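Local coordinates for protein bifunctional dTDP-4-dehydrorhamnose 3,5-epimerase/dTDP-4-dehydrorhamnose reductase (Arabidopsis thaliana, PDB 4QQR) that catalyses the 3,5-epimerisation of dTDP-4-keto-6-deoxy-glucose and the NADPH-dependent 4-keto reduction that yields dTDP-beta-L-rhamnose, and also forms UDP-beta-L-rhamnose, at residues N179-I184 with N230-M235; S172-P177 with K288-P293; A54-V59 with K104-I109; V64-G69 with L95-I100; I208-R213 with T270-E275. All coordinates share one frame; numbering follows the deposited sequence.

Interaction 1: N179-I184 with N230-M235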
# COMPACT_ATOMS: atom_id res chain seq x y z
N ASN A 179 27.54 -0.90 -5.09
CA ASN A 179 27.95 -2.30 -5.11
C ASN A 179 28.14 -2.86 -3.71
O ASN A 179 28.84 -2.28 -2.89
CB ASN A 179 29.23 -2.43 -5.96
CG ASN A 179 29.56 -3.87 -6.33
OD1 ASN A 179 29.39 -4.80 -5.53
ND2 ASN A 179 30.06 -4.06 -7.54
N PHE A 180 27.50 -3.99 -3.43
CA PHE A 180 27.51 -4.53 -2.07
C PHE A 180 28.92 -4.91 -1.64
O PHE A 180 29.29 -4.69 -0.49
CB PHE A 180 26.59 -5.72 -1.92
CG PHE A 180 26.60 -6.31 -0.53
CD1 PHE A 180 25.82 -5.77 0.48
CD2 PHE A 180 27.39 -7.41 -0.23
CE1 PHE A 180 25.83 -6.30 1.75
CE2 PHE A 180 27.40 -7.95 1.05
CZ PHE A 180 26.62 -7.39 2.04
N ILE A 181 29.68 -5.47 -2.58
CA ILE A 181 31.08 -5.81 -2.34
C ILE A 181 31.89 -4.60 -1.86
O ILE A 181 32.51 -4.66 -0.78
CB ILE A 181 31.76 -6.37 -3.61
CG1 ILE A 181 31.07 -7.65 -4.09
CG2 ILE A 181 33.24 -6.65 -3.35
CD1 ILE A 181 31.69 -8.22 -5.34
N THR A 182 31.89 -3.52 -2.63
CA THR A 182 32.71 -2.37 -2.25
C THR A 182 32.26 -1.68 -0.96
O THR A 182 33.09 -1.09 -0.26
CB THR A 182 32.89 -1.34 -3.37
OG1 THR A 182 32.27 -0.11 -2.99
CG2 THR A 182 32.33 -1.87 -4.65
N LYS A 183 30.97 -1.74 -0.64
CA LYS A 183 30.49 -1.32 0.67
C LYS A 183 31.27 -2.08 1.73
O LYS A 183 32.05 -1.50 2.48
CB LYS A 183 29.00 -1.64 0.86
CG LYS A 183 28.03 -0.72 0.13
CD LYS A 183 26.60 -1.10 0.47
CE LYS A 183 25.61 -0.14 -0.15
NZ LYS A 183 24.23 -0.42 0.35
N ILE A 184 31.06 -3.39 1.74
CA ILE A 184 31.67 -4.30 2.70
C ILE A 184 33.19 -4.26 2.70
O ILE A 184 33.82 -4.34 3.75
CB ILE A 184 31.17 -5.72 2.45
CG1 ILE A 184 29.66 -5.73 2.58
CG2 ILE A 184 31.77 -6.70 3.41
CD1 ILE A 184 29.18 -5.08 3.84
N ASN A 230 32.20 -12.73 4.83
CA ASN A 230 33.57 -13.22 4.91
C ASN A 230 34.00 -13.97 3.66
O ASN A 230 35.11 -13.74 3.15
CB ASN A 230 33.77 -14.09 6.14
CG ASN A 230 33.98 -13.27 7.42
OD1 ASN A 230 34.26 -12.08 7.37
ND2 ASN A 230 33.86 -13.92 8.56
N GLU A 231 33.14 -14.86 3.17
CA GLU A 231 33.48 -15.65 1.99
C GLU A 231 33.77 -14.71 0.85
O GLU A 231 34.60 -15.00 -0.01
CB GLU A 231 32.36 -16.63 1.63
CG GLU A 231 32.13 -17.67 2.72
CD GLU A 231 30.92 -18.57 2.47
OE1 GLU A 231 31.11 -19.80 2.39
OE2 GLU A 231 29.77 -18.05 2.41
N ILE A 232 33.10 -13.55 0.89
CA ILE A 232 33.27 -12.52 -0.12
C ILE A 232 34.58 -11.77 0.04
O ILE A 232 35.36 -11.67 -0.90
CB ILE A 232 32.09 -11.54 -0.09
CG1 ILE A 232 30.83 -12.21 -0.66
CG2 ILE A 232 32.43 -10.26 -0.86
CD1 ILE A 232 29.56 -11.35 -0.56
N LEU A 233 34.82 -11.26 1.25
CA LEU A 233 36.05 -10.53 1.56
C LEU A 233 37.30 -11.37 1.25
O LEU A 233 38.30 -10.83 0.78
CB LEU A 233 36.07 -10.05 3.02
CG LEU A 233 35.62 -8.61 3.38
CD1 LEU A 233 34.83 -7.93 2.28
CD2 LEU A 233 34.83 -8.56 4.69
N GLU A 234 37.22 -12.67 1.52
CA GLU A 234 38.33 -13.58 1.21
C GLU A 234 38.60 -13.57 -0.29
O GLU A 234 39.74 -13.51 -0.72
CB GLU A 234 38.04 -15.01 1.68
CG GLU A 234 38.02 -15.20 3.18
CD GLU A 234 37.10 -16.33 3.58
OE1 GLU A 234 36.85 -16.50 4.80
OE2 GLU A 234 36.61 -17.06 2.69
N MET A 235 37.53 -13.63 -1.07
CA MET A 235 37.65 -13.52 -2.52
C MET A 235 38.16 -12.16 -2.97
O MET A 235 38.89 -12.05 -3.96
CB MET A 235 36.32 -13.83 -3.21
CG MET A 235 35.81 -15.22 -2.93
SD MET A 235 34.33 -15.54 -3.89
CE MET A 235 33.89 -17.16 -3.28
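Ile184 and Leu233 lie across one another at about a right angle, so that one methyl of the isoleucine sits against the forked end of the leucine. CG2 of Ile184 does the touching, 3.5 Å from Leu233 CD1 and 3.8 Å from Leu233 CD2. It can do so because it stands opposite the backbone N of its own residue; CG1, the other branch, swings beside that N (chi1 -59°) and leads off toward the Phe180 ring. There Ile184 CG1 lies 3.4 Å above the ring plane, offset toward the rim, one helical turn on from the ring it covers. Ile232 comes to the same ring differently: its CD1 approaches the edge, near the ring plane, 4.3 Å from Phe180 CE2. The other branch of Ile232 meets Ile181, with Ile232 CG2 4.4 Å from Ile181 CG1. The contact is thus purely apolar and buried, with a ring taken at face and edge by two isoleucines. At the start of helix 180-186, Asn179 serves as N-cap: its OD1 accepts from Ile181 N at 3.0 Å, while its ND2 is bonded to the carbonyls of Ser171 and Asp173. Phe180 also lies about 6 Å, side chain to side chain, from Trp23, a probable NADPH-binding residue. The axes of the two helical pieces run nearly perpendicular, 87° apart and 10.4 Å at closest approach. Val190 of strand 189-190 touches both Ile184 and Leu233, and helix 282-291 packs on Ile181 through Val290 and Phe291.

Interaction 2: S172-P177 with K288-P293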
# COMPACT_ATOMS: atom_id res chain seq x y z
N SER A 172 30.45 -6.15 -11.59
CA SER A 172 31.86 -6.25 -11.95
C SER A 172 32.56 -4.89 -11.79
O SER A 172 33.78 -4.80 -11.79
CB SER A 172 32.00 -6.75 -13.38
OG SER A 172 31.56 -5.75 -14.28
N ASP A 173 31.77 -3.82 -11.66
CA ASP A 173 32.30 -2.48 -11.47
C ASP A 173 32.53 -2.23 -9.97
O ASP A 173 31.62 -1.83 -9.25
CB ASP A 173 31.31 -1.45 -12.03
CG ASP A 173 31.90 -0.05 -12.16
OD1 ASP A 173 32.14 0.39 -13.31
OD2 ASP A 173 32.09 0.62 -11.12
N LEU A 174 33.75 -2.48 -9.50
CA LEU A 174 34.03 -2.41 -8.07
C LEU A 174 34.22 -0.97 -7.56
O LEU A 174 34.53 -0.77 -6.38
CB LEU A 174 35.23 -3.28 -7.71
CG LEU A 174 34.97 -4.79 -7.72
CD1 LEU A 174 36.24 -5.55 -7.38
CD2 LEU A 174 33.83 -5.19 -6.76
N THR A 175 34.03 0.00 -8.44
CA THR A 175 34.25 1.40 -8.11
C THR A 175 32.95 2.05 -7.69
O THR A 175 32.94 3.19 -7.20
CB THR A 175 34.84 2.17 -9.31
OG1 THR A 175 33.96 2.06 -10.43
CG2 THR A 175 36.20 1.60 -9.69
N ASN A 176 31.86 1.32 -7.88
CA ASN A 176 30.52 1.84 -7.65
C ASN A 176 30.09 1.64 -6.20
O ASN A 176 29.87 0.52 -5.77
CB ASN A 176 29.54 1.16 -8.60
CG ASN A 176 28.13 1.72 -8.49
OD1 ASN A 176 27.62 1.96 -7.40
ND2 ASN A 176 27.49 1.91 -9.65
N PRO A 177 29.94 2.75 -5.46
CA PRO A 177 29.59 2.73 -4.03
C PRO A 177 28.30 1.97 -3.71
O PRO A 177 28.08 1.58 -2.56
CB PRO A 177 29.44 4.22 -3.69
CG PRO A 177 29.29 4.91 -4.99
CD PRO A 177 30.11 4.13 -5.94
N LYS A 288 33.22 -15.86 -11.82
CA LYS A 288 33.22 -15.72 -13.26
C LYS A 288 32.89 -14.30 -13.73
O LYS A 288 33.46 -13.82 -14.72
CB LYS A 288 32.25 -16.72 -13.88
CG LYS A 288 31.87 -16.39 -15.31
CD LYS A 288 30.83 -17.34 -15.86
CE LYS A 288 30.67 -17.14 -17.36
NZ LYS A 288 32.00 -17.21 -18.06
N PHE A 289 31.99 -13.63 -13.03
CA PHE A 289 31.49 -12.34 -13.51
C PHE A 289 32.14 -11.17 -12.82
O PHE A 289 32.20 -10.07 -13.38
CB PHE A 289 29.98 -12.22 -13.34
CG PHE A 289 29.20 -13.11 -14.26
CD1 PHE A 289 28.92 -12.69 -15.56
CD2 PHE A 289 28.76 -14.35 -13.84
CE1 PHE A 289 28.20 -13.51 -16.40
CE2 PHE A 289 28.04 -15.17 -14.68
CZ PHE A 289 27.75 -14.75 -15.96
N VAL A 290 32.60 -11.39 -11.59
CA VAL A 290 33.06 -10.27 -10.78
C VAL A 290 34.57 -10.28 -10.54
O VAL A 290 35.26 -9.34 -10.92
CB VAL A 290 32.28 -10.16 -9.45
CG1 VAL A 290 32.79 -9.00 -8.63
CG2 VAL A 290 30.79 -10.00 -9.74
N PHE A 291 35.07 -11.36 -9.95
CA PHE A 291 36.46 -11.42 -9.51
C PHE A 291 37.52 -11.75 -10.58
O PHE A 291 38.55 -11.07 -10.66
CB PHE A 291 36.59 -12.35 -8.30
CG PHE A 291 35.88 -11.84 -7.07
CD1 PHE A 291 36.32 -10.69 -6.43
CD2 PHE A 291 34.79 -12.52 -6.55
CE1 PHE A 291 35.67 -10.23 -5.30
CE2 PHE A 291 34.14 -12.05 -5.41
CZ PHE A 291 34.58 -10.90 -4.79
N GLU A 292 37.29 -12.78 -11.39
CA GLU A 292 38.24 -13.13 -12.46
C GLU A 292 38.51 -12.03 -13.51
O GLU A 292 39.65 -11.84 -13.92
CB GLU A 292 37.88 -14.45 -13.15
CG GLU A 292 38.38 -15.67 -12.42
CD GLU A 292 37.98 -16.96 -13.12
OE1 GLU A 292 37.27 -16.87 -14.15
OE2 GLU A 292 38.35 -18.07 -12.63
N PRO A 293 37.46 -11.31 -13.97
CA PRO A 293 37.79 -10.23 -14.91
C PRO A 293 38.19 -8.94 -14.19
O PRO A 293 38.07 -7.85 -14.73
CB PRO A 293 36.48 -10.03 -15.69
CG PRO A 293 35.41 -10.40 -14.70
CD PRO A 293 36.00 -11.49 -13.82
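Phe289 meets Ser172 with its backbone carbonyl, while its phenyl ring is carried away from the contact. One face of that ring takes the aliphatic chain of the residue before it, Lys288 CG lying 4.0 Å above the plane and displaced toward the rim; Met280 also touches this side chain. The Phe291 side chain bends back from its backbone toward the contact and packs on Ile181, Met235 and Leu286. At the interface itself, the Phe289 carbonyl oxygen faces a carbon: Ser172 CB is 3.3 Å from Phe289 O, a van der Waals touch. The hydroxyl is set between the backbone N and the carbonyl carbon (chi1 70°) and bonds elsewhere. This places the part of helix 282-291 that carries a wider pi-type turn, at 288-291, against the loop that leads from strand 161-166 of the Rossmann sheet into helix 180-186. In that loop a type I turn runs from Asp173 to Asn176. Leu174, the second residue of the turn, directs its side chain at the helix, where its CD2 comes within 4.4 Å of Val290 CG1. The other methyl of Val290, CG2, stands 4.3 Å from Ser172 N, an amide whose hydrogen bond goes to Asp201 OD2. Ser172 O accepts from Asn294 ND2, and Ile181 of helix 180-186 lies against both Leu174 and Val290.

Interaction 3: A54-V59 with K104-I109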
# COMPACT_ATOMS: atom_id res chain seq x y z
N ALA A 54 1.65 9.59 -21.85
CA ALA A 54 2.30 10.27 -22.96
C ALA A 54 3.51 9.48 -23.49
O ALA A 54 3.67 9.27 -24.70
CB ALA A 54 2.71 11.67 -22.55
N ASP A 55 4.36 9.07 -22.56
CA ASP A 55 5.49 8.21 -22.87
C ASP A 55 5.08 6.96 -23.66
O ASP A 55 5.75 6.62 -24.63
CB ASP A 55 6.21 7.77 -21.58
CG ASP A 55 6.88 8.92 -20.86
OD1 ASP A 55 6.58 10.08 -21.19
OD2 ASP A 55 7.70 8.65 -19.95
N ILE A 56 4.02 6.28 -23.24
CA ILE A 56 3.63 5.04 -23.91
C ILE A 56 3.22 5.31 -25.35
O ILE A 56 3.52 4.53 -26.25
CB ILE A 56 2.49 4.29 -23.19
CG1 ILE A 56 2.79 4.11 -21.70
CG2 ILE A 56 2.21 2.96 -23.89
CD1 ILE A 56 3.77 3.05 -21.38
N GLU A 57 2.54 6.43 -25.57
CA GLU A 57 2.12 6.77 -26.93
C GLU A 57 3.27 7.30 -27.79
O GLU A 57 3.37 6.98 -28.98
CB GLU A 57 0.93 7.73 -26.90
CG GLU A 57 -0.20 7.22 -26.01
CD GLU A 57 -1.57 7.59 -26.52
OE1 GLU A 57 -1.93 7.13 -27.63
OE2 GLU A 57 -2.29 8.34 -25.81
N SER A 58 4.14 8.09 -27.18
CA SER A 58 5.33 8.61 -27.85
C SER A 58 6.32 7.50 -28.24
O SER A 58 6.84 7.51 -29.36
CB SER A 58 6.00 9.67 -26.96
OG SER A 58 7.19 10.15 -27.55
N VAL A 59 6.57 6.56 -27.33
CA VAL A 59 7.56 5.48 -27.55
C VAL A 59 6.97 4.26 -28.25
O VAL A 59 7.68 3.52 -28.95
CB VAL A 59 8.21 5.04 -26.23
CG1 VAL A 59 9.26 3.94 -26.45
CG2 VAL A 59 8.84 6.22 -25.54
N LYS A 104 -3.03 -1.29 -21.26
CA LYS A 104 -2.50 -1.32 -22.62
C LYS A 104 -1.96 -2.67 -23.07
O LYS A 104 -1.43 -2.80 -24.18
CB LYS A 104 -1.46 -0.21 -22.84
CG LYS A 104 -2.05 1.19 -22.73
CD LYS A 104 -1.40 2.16 -23.71
CE LYS A 104 -2.19 3.47 -23.85
NZ LYS A 104 -1.61 4.37 -24.90
N GLY A 105 -2.11 -3.69 -22.21
CA GLY A 105 -1.61 -5.01 -22.53
C GLY A 105 -0.11 -5.16 -22.41
O GLY A 105 0.46 -6.19 -22.76
N LEU A 106 0.55 -4.13 -21.89
CA LEU A 106 2.01 -4.09 -21.81
C LEU A 106 2.57 -4.81 -20.57
O LEU A 106 2.13 -4.57 -19.43
CB LEU A 106 2.51 -2.63 -21.83
CG LEU A 106 3.07 -1.92 -23.09
CD1 LEU A 106 3.10 -2.80 -24.34
CD2 LEU A 106 2.36 -0.57 -23.35
N VAL A 107 3.54 -5.70 -20.82
CA VAL A 107 4.32 -6.33 -19.75
C VAL A 107 5.28 -5.34 -19.08
O VAL A 107 5.97 -4.55 -19.72
CB VAL A 107 5.12 -7.54 -20.25
CG1 VAL A 107 5.99 -8.09 -19.14
CG2 VAL A 107 4.17 -8.62 -20.78
N LEU A 108 5.27 -5.37 -17.76
CA LEU A 108 6.06 -4.46 -16.96
C LEU A 108 7.01 -5.29 -16.10
O LEU A 108 6.59 -6.09 -15.28
CB LEU A 108 5.12 -3.64 -16.09
CG LEU A 108 5.76 -2.95 -14.89
CD1 LEU A 108 6.79 -1.96 -15.40
CD2 LEU A 108 4.69 -2.27 -14.09
N ILE A 109 8.30 -5.10 -16.32
CA ILE A 109 9.32 -5.72 -15.49
C ILE A 109 9.60 -4.80 -14.32
O ILE A 109 10.20 -3.74 -14.48
CB ILE A 109 10.60 -5.93 -16.28
CG1 ILE A 109 10.32 -6.80 -17.51
CG2 ILE A 109 11.66 -6.54 -15.38
CD1 ILE A 109 9.86 -8.23 -17.19
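Ile56 and Glu57, near the C-terminal end of helix 49-59 in the Rossmann fold, meet the turn by which helix 80-103 gives way to strand 107-113. That turn is a Schellman motif: Gly105 takes a positive phi of 76°, and Lys104 and Leu106, one before and one after it, both send their side chains back at helix 49-59. A single methyl of Ile56 serves both. With CG1 beside the backbone N (chi1 -51°), CG2 is left anti to that N and reaches out tip to tip with the leucine, 3.6 Å from Leu106 CD2. The lysine chain slides past the same isoleucine in the reverse direction, with Lys104 CD 3.7 Å from Ile56 CG2. Beneath, Ile56 continues onto Leu16 and Val64 of the sheet, while Leu106 rests on Cys101 of helix 80-103, so the buried part of the contact runs on into the layer between helices and strands. Toward solvent, Glu57 and Lys104 cross at roughly a right angle. The glutamate chain is bent at chi2, and the ammonium ends beside its aliphatic part: Lys104 NZ is 3.4 Å from Glu57 CG, but 3.9 Å from Glu57 OE1 and 4.1 Å from Glu57 OE2. This is a long salt bridge without a hydrogen bond. Being at the exposed rim, it probably adds a modest, water-screened attraction, and more of the burial comes from Ile56 against the lysine methylenes and Leu106.

Interaction 4: V64-G69 with L95-I100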
# COMPACT_ATOMS: atom_id res chain seq x y z
N VAL A 64 7.94 -2.66 -20.92
CA VAL A 64 8.26 -1.54 -20.02
C VAL A 64 9.07 -2.04 -18.83
O VAL A 64 8.80 -3.10 -18.30
CB VAL A 64 6.97 -0.83 -19.49
CG1 VAL A 64 7.30 0.23 -18.42
CG2 VAL A 64 6.17 -0.20 -20.62
N PHE A 65 10.07 -1.28 -18.42
CA PHE A 65 10.94 -1.67 -17.31
C PHE A 65 10.91 -0.62 -16.22
O PHE A 65 11.18 0.55 -16.48
CB PHE A 65 12.37 -1.86 -17.80
CG PHE A 65 12.56 -3.08 -18.65
CD1 PHE A 65 12.10 -3.10 -19.96
CD2 PHE A 65 13.20 -4.20 -18.14
CE1 PHE A 65 12.26 -4.23 -20.75
CE2 PHE A 65 13.37 -5.35 -18.92
CZ PHE A 65 12.91 -5.36 -20.23
N ASN A 66 10.57 -1.03 -15.02
CA ASN A 66 10.54 -0.11 -13.89
C ASN A 66 11.77 -0.28 -12.97
O ASN A 66 11.80 -1.16 -12.10
CB ASN A 66 9.24 -0.27 -13.10
CG ASN A 66 9.27 0.48 -11.77
OD1 ASN A 66 9.89 1.54 -11.66
ND2 ASN A 66 8.61 -0.08 -10.76
N ALA A 67 12.77 0.55 -13.17
CA ALA A 67 13.93 0.52 -12.29
C ALA A 67 13.94 1.79 -11.45
O ALA A 67 14.94 2.12 -10.84
CB ALA A 67 15.20 0.40 -13.10
N ALA A 68 12.79 2.47 -11.42
CA ALA A 68 12.65 3.79 -10.79
C ALA A 68 13.07 3.83 -9.32
O ALA A 68 12.99 4.86 -8.66
CB ALA A 68 11.23 4.32 -10.94
N GLY A 69 13.51 2.69 -8.81
CA GLY A 69 14.31 2.71 -7.61
C GLY A 69 13.80 1.68 -6.66
O GLY A 69 12.79 1.03 -6.93
N LEU A 95 2.20 1.76 -8.74
CA LEU A 95 0.86 1.26 -8.96
C LEU A 95 0.23 1.92 -10.20
O LEU A 95 -0.41 1.24 -11.00
CB LEU A 95 -0.02 1.44 -7.71
CG LEU A 95 -0.09 0.33 -6.65
CD1 LEU A 95 0.26 -1.03 -7.22
CD2 LEU A 95 0.79 0.62 -5.48
N THR A 96 0.42 3.24 -10.35
CA THR A 96 -0.05 3.97 -11.54
C THR A 96 0.55 3.42 -12.82
O THR A 96 -0.16 3.22 -13.82
CB THR A 96 0.22 5.48 -11.45
OG1 THR A 96 -0.65 6.07 -10.48
CG2 THR A 96 -0.04 6.15 -12.78
N LEU A 97 1.86 3.16 -12.79
CA LEU A 97 2.56 2.58 -13.95
C LEU A 97 2.04 1.18 -14.29
O LEU A 97 1.79 0.88 -15.44
CB LEU A 97 4.09 2.56 -13.74
CG LEU A 97 4.92 1.93 -14.86
CD1 LEU A 97 4.90 2.75 -16.13
CD2 LEU A 97 6.33 1.73 -14.42
N ALA A 98 1.86 0.34 -13.27
CA ALA A 98 1.32 -1.01 -13.49
C ALA A 98 -0.05 -0.98 -14.15
O ALA A 98 -0.37 -1.81 -14.99
CB ALA A 98 1.25 -1.75 -12.18
N ASP A 99 -0.86 -0.01 -13.74
CA ASP A 99 -2.24 0.14 -14.17
C ASP A 99 -2.32 0.44 -15.65
O ASP A 99 -3.00 -0.24 -16.41
CB ASP A 99 -2.87 1.29 -13.38
CG ASP A 99 -4.37 1.30 -13.49
OD1 ASP A 99 -4.91 2.04 -14.34
OD2 ASP A 99 -5.01 0.56 -12.72
N ILE A 100 -1.61 1.49 -16.03
CA ILE A 100 -1.52 1.95 -17.40
C ILE A 100 -0.96 0.85 -18.32
O ILE A 100 -1.48 0.63 -19.43
CB ILE A 100 -0.68 3.25 -17.47
CG1 ILE A 100 -1.41 4.38 -16.74
CG2 ILE A 100 -0.38 3.64 -18.91
CD1 ILE A 100 -0.57 5.64 -16.56
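Asn66 turns its CB to Leu97 and its amide oxygen back to its own chain: Asn66 OD1 accepts from Ala68 N at 3.1 Å, an Asx turn. The N-H points fairly well at the oxygen (148°), yet the donor stands about 40° out of the carbonyl plane. The amide nitrogen, ND2, has a weak bond to Asn110 OD1 on the neighbouring strand. Leu97, with CG anti to its backbone N (chi1 178°), points from helix 80-103 toward strand 63-66. Its two methyls divide the work: Leu97 CD2 lies 3.8 Å from Asn66 CB, the two side chains crossing obliquely, while Leu97 CD1 meets Val64 CG1 tip to tip at 4.2 Å. This is a Rossmann strand packed on the helix of its own beta-alpha-beta crossover, and beyond the strand end the chain turns into Gly69, probably part of the NADPH site. With an alanine in place of Asn66, the turn would probably lose its side-chain acceptor, leaving Ala68 N without that mate and the loop toward Gly69 less fixed. On helix 80-103, Asp99 forms salt bridges with Arg49 and with Arg88 of the second subunit, and Leu95 and Thr96 pack on that subunit too.

Interaction 5: I208-R213 with T270-E275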
# COMPACT_ATOMS: atom_id res chain seq x y z
N ILE A 208 16.11 -9.09 -19.15
CA ILE A 208 15.73 -8.72 -20.52
C ILE A 208 14.99 -9.90 -21.17
O ILE A 208 13.99 -9.71 -21.88
CB ILE A 208 16.94 -8.33 -21.43
CG1 ILE A 208 17.80 -7.20 -20.84
CG2 ILE A 208 16.46 -7.95 -22.81
CD1 ILE A 208 17.04 -6.00 -20.36
N GLU A 209 15.48 -11.11 -20.90
CA GLU A 209 14.93 -12.34 -21.51
C GLU A 209 13.55 -12.70 -20.96
O GLU A 209 12.74 -13.29 -21.67
CB GLU A 209 15.89 -13.53 -21.34
CG GLU A 209 17.25 -13.32 -22.00
CD GLU A 209 17.14 -13.11 -23.51
OE1 GLU A 209 16.29 -13.79 -24.14
OE2 GLU A 209 17.90 -12.25 -24.06
N MET A 210 13.31 -12.34 -19.70
CA MET A 210 12.03 -12.62 -19.04
C MET A 210 10.94 -11.80 -19.69
O MET A 210 9.86 -12.31 -19.96
CB MET A 210 12.11 -12.32 -17.54
CG MET A 210 13.10 -13.22 -16.81
SD MET A 210 13.11 -12.98 -15.02
CE MET A 210 11.63 -13.88 -14.56
N ALA A 211 11.27 -10.53 -19.95
CA ALA A 211 10.43 -9.64 -20.76
C ALA A 211 10.14 -10.26 -22.13
O ALA A 211 8.98 -10.37 -22.53
CB ALA A 211 11.10 -8.29 -20.91
N LYS A 212 11.19 -10.66 -22.84
CA LYS A 212 11.01 -11.28 -24.15
C LYS A 212 10.06 -12.48 -24.09
O LYS A 212 9.32 -12.72 -25.03
CB LYS A 212 12.36 -11.67 -24.76
CG LYS A 212 13.20 -10.48 -25.29
CD LYS A 212 14.60 -10.94 -25.68
CE LYS A 212 15.32 -9.91 -26.54
NZ LYS A 212 16.82 -10.10 -26.58
N ARG A 213 10.06 -13.21 -22.97
CA ARG A 213 9.23 -14.40 -22.83
C ARG A 213 7.89 -14.08 -22.21
O ARG A 213 7.13 -14.98 -21.87
CB ARG A 213 9.92 -15.42 -21.95
CG ARG A 213 11.21 -15.91 -22.52
CD ARG A 213 11.80 -17.02 -21.65
NE ARG A 213 13.19 -17.26 -21.99
CZ ARG A 213 13.97 -18.15 -21.38
NH1 ARG A 213 13.50 -18.90 -20.39
NH2 ARG A 213 15.23 -18.28 -21.78
N THR A 270 14.52 -22.02 -7.07
CA THR A 270 13.92 -23.06 -7.90
C THR A 270 13.18 -22.52 -9.12
O THR A 270 13.44 -22.94 -10.25
CB THR A 270 12.98 -23.94 -7.06
OG1 THR A 270 13.72 -24.52 -5.99
CG2 THR A 270 12.36 -25.03 -7.91
N LYS A 271 12.28 -21.58 -8.88
CA LYS A 271 11.47 -21.03 -9.96
C LYS A 271 12.29 -20.33 -11.04
O LYS A 271 12.03 -20.52 -12.22
CB LYS A 271 10.38 -20.11 -9.41
CG LYS A 271 9.39 -19.57 -10.44
CD LYS A 271 8.39 -18.68 -9.74
CE LYS A 271 7.32 -18.15 -10.66
NZ LYS A 271 6.21 -17.56 -9.83
N LEU A 272 13.29 -19.54 -10.66
CA LEU A 272 14.17 -18.89 -11.66
C LEU A 272 15.05 -19.90 -12.39
O LEU A 272 15.26 -19.77 -13.60
CB LEU A 272 15.05 -17.80 -11.02
CG LEU A 272 15.18 -16.47 -11.77
CD1 LEU A 272 16.63 -16.06 -11.95
CD2 LEU A 272 14.45 -16.49 -13.13
N LYS A 273 15.56 -20.90 -11.67
CA LYS A 273 16.45 -21.91 -12.25
C LYS A 273 15.73 -22.81 -13.25
O LYS A 273 16.28 -23.20 -14.28
CB LYS A 273 17.08 -22.78 -11.17
CG LYS A 273 18.12 -23.77 -11.69
CD LYS A 273 19.53 -23.27 -11.38
CE LYS A 273 20.59 -24.23 -11.85
NZ LYS A 273 20.93 -23.99 -13.26
N THR A 274 14.49 -23.16 -12.91
CA THR A 274 13.67 -23.97 -13.79
C THR A 274 13.46 -23.26 -15.13
O THR A 274 13.51 -23.89 -16.18
CB THR A 274 12.32 -24.31 -13.13
OG1 THR A 274 12.54 -25.26 -12.08
CG2 THR A 274 11.35 -24.89 -14.15
N GLU A 275 13.26 -21.95 -15.08
CA GLU A 275 13.10 -21.13 -16.27
C GLU A 275 14.44 -20.78 -16.92
O GLU A 275 14.49 -20.48 -18.11
CB GLU A 275 12.33 -19.85 -15.93
CG GLU A 275 11.95 -18.99 -17.15
CD GLU A 275 10.96 -19.70 -18.09
OE1 GLU A 275 10.00 -20.32 -17.55
OE2 GLU A 275 11.16 -19.65 -19.33
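Glu275 leaves its backbone with CG opposite N (chi1 -173°) and then bends at chi2 (65°), which folds its carboxylate round to the side where Arg213 arrives. The arginine starts beside its own N and runs extended from CG to NE, sliding past the glutamate in the opposite direction. One terminal nitrogen makes both bonds: Arg213 NH1 donates to Glu275 OE2 at 2.7 Å and to the backbone Glu275 O at 2.9 Å. Both acceptors lie near the guanidinium plane, at its edge. The carboxylate plane is turned 67° from it, and OE2 offers its anti lone pair, so this is an end-on salt bridge and not the side-by-side paired kind. Deeper in, Met210 bends at its last torsion to bring CE within 4.1 Å of Leu272 CD2, the two chains meeting at about a right angle; both also touch Tyr219 of strand 217-220. The contact ties the end of helix 200-212, which lies against the Rossmann sheet, to the short helix 270-275. Replacing Glu275 by an alanine is likely to leave the Arg213 charge without its mate, held from this side by the backbone oxygen alone and freer to turn. As Glu275 O belongs to the last residue of helix 270-275, the positive charge of Arg213 probably also suits the partial negative charge of that helix end.

How the interactions relate
Interactions 3 and 4 hold neighbouring parts of the Rossmann sheet and its helices: strands 63-66 and 107-113 are joined between them by backbone bonds of Ile109 with Val64 and Asn66. Interaction 4 is core, interaction 3 runs out to an exposed ion pair. Interaction 5 reaches both through Ala211, which packs on Phe65 and Ile109, and pairs a buried methyl contact with a salt bridge at the surface. Interactions 1 and 2 lie next to each other, about 11 Å apart by centres, and touch where Ile181 of helix 180-186 meets Val290 of helix 282-291. Interaction 1 is wholly buried and apolar, whereas interaction 2, only partly buried, mixes methyls with backbone.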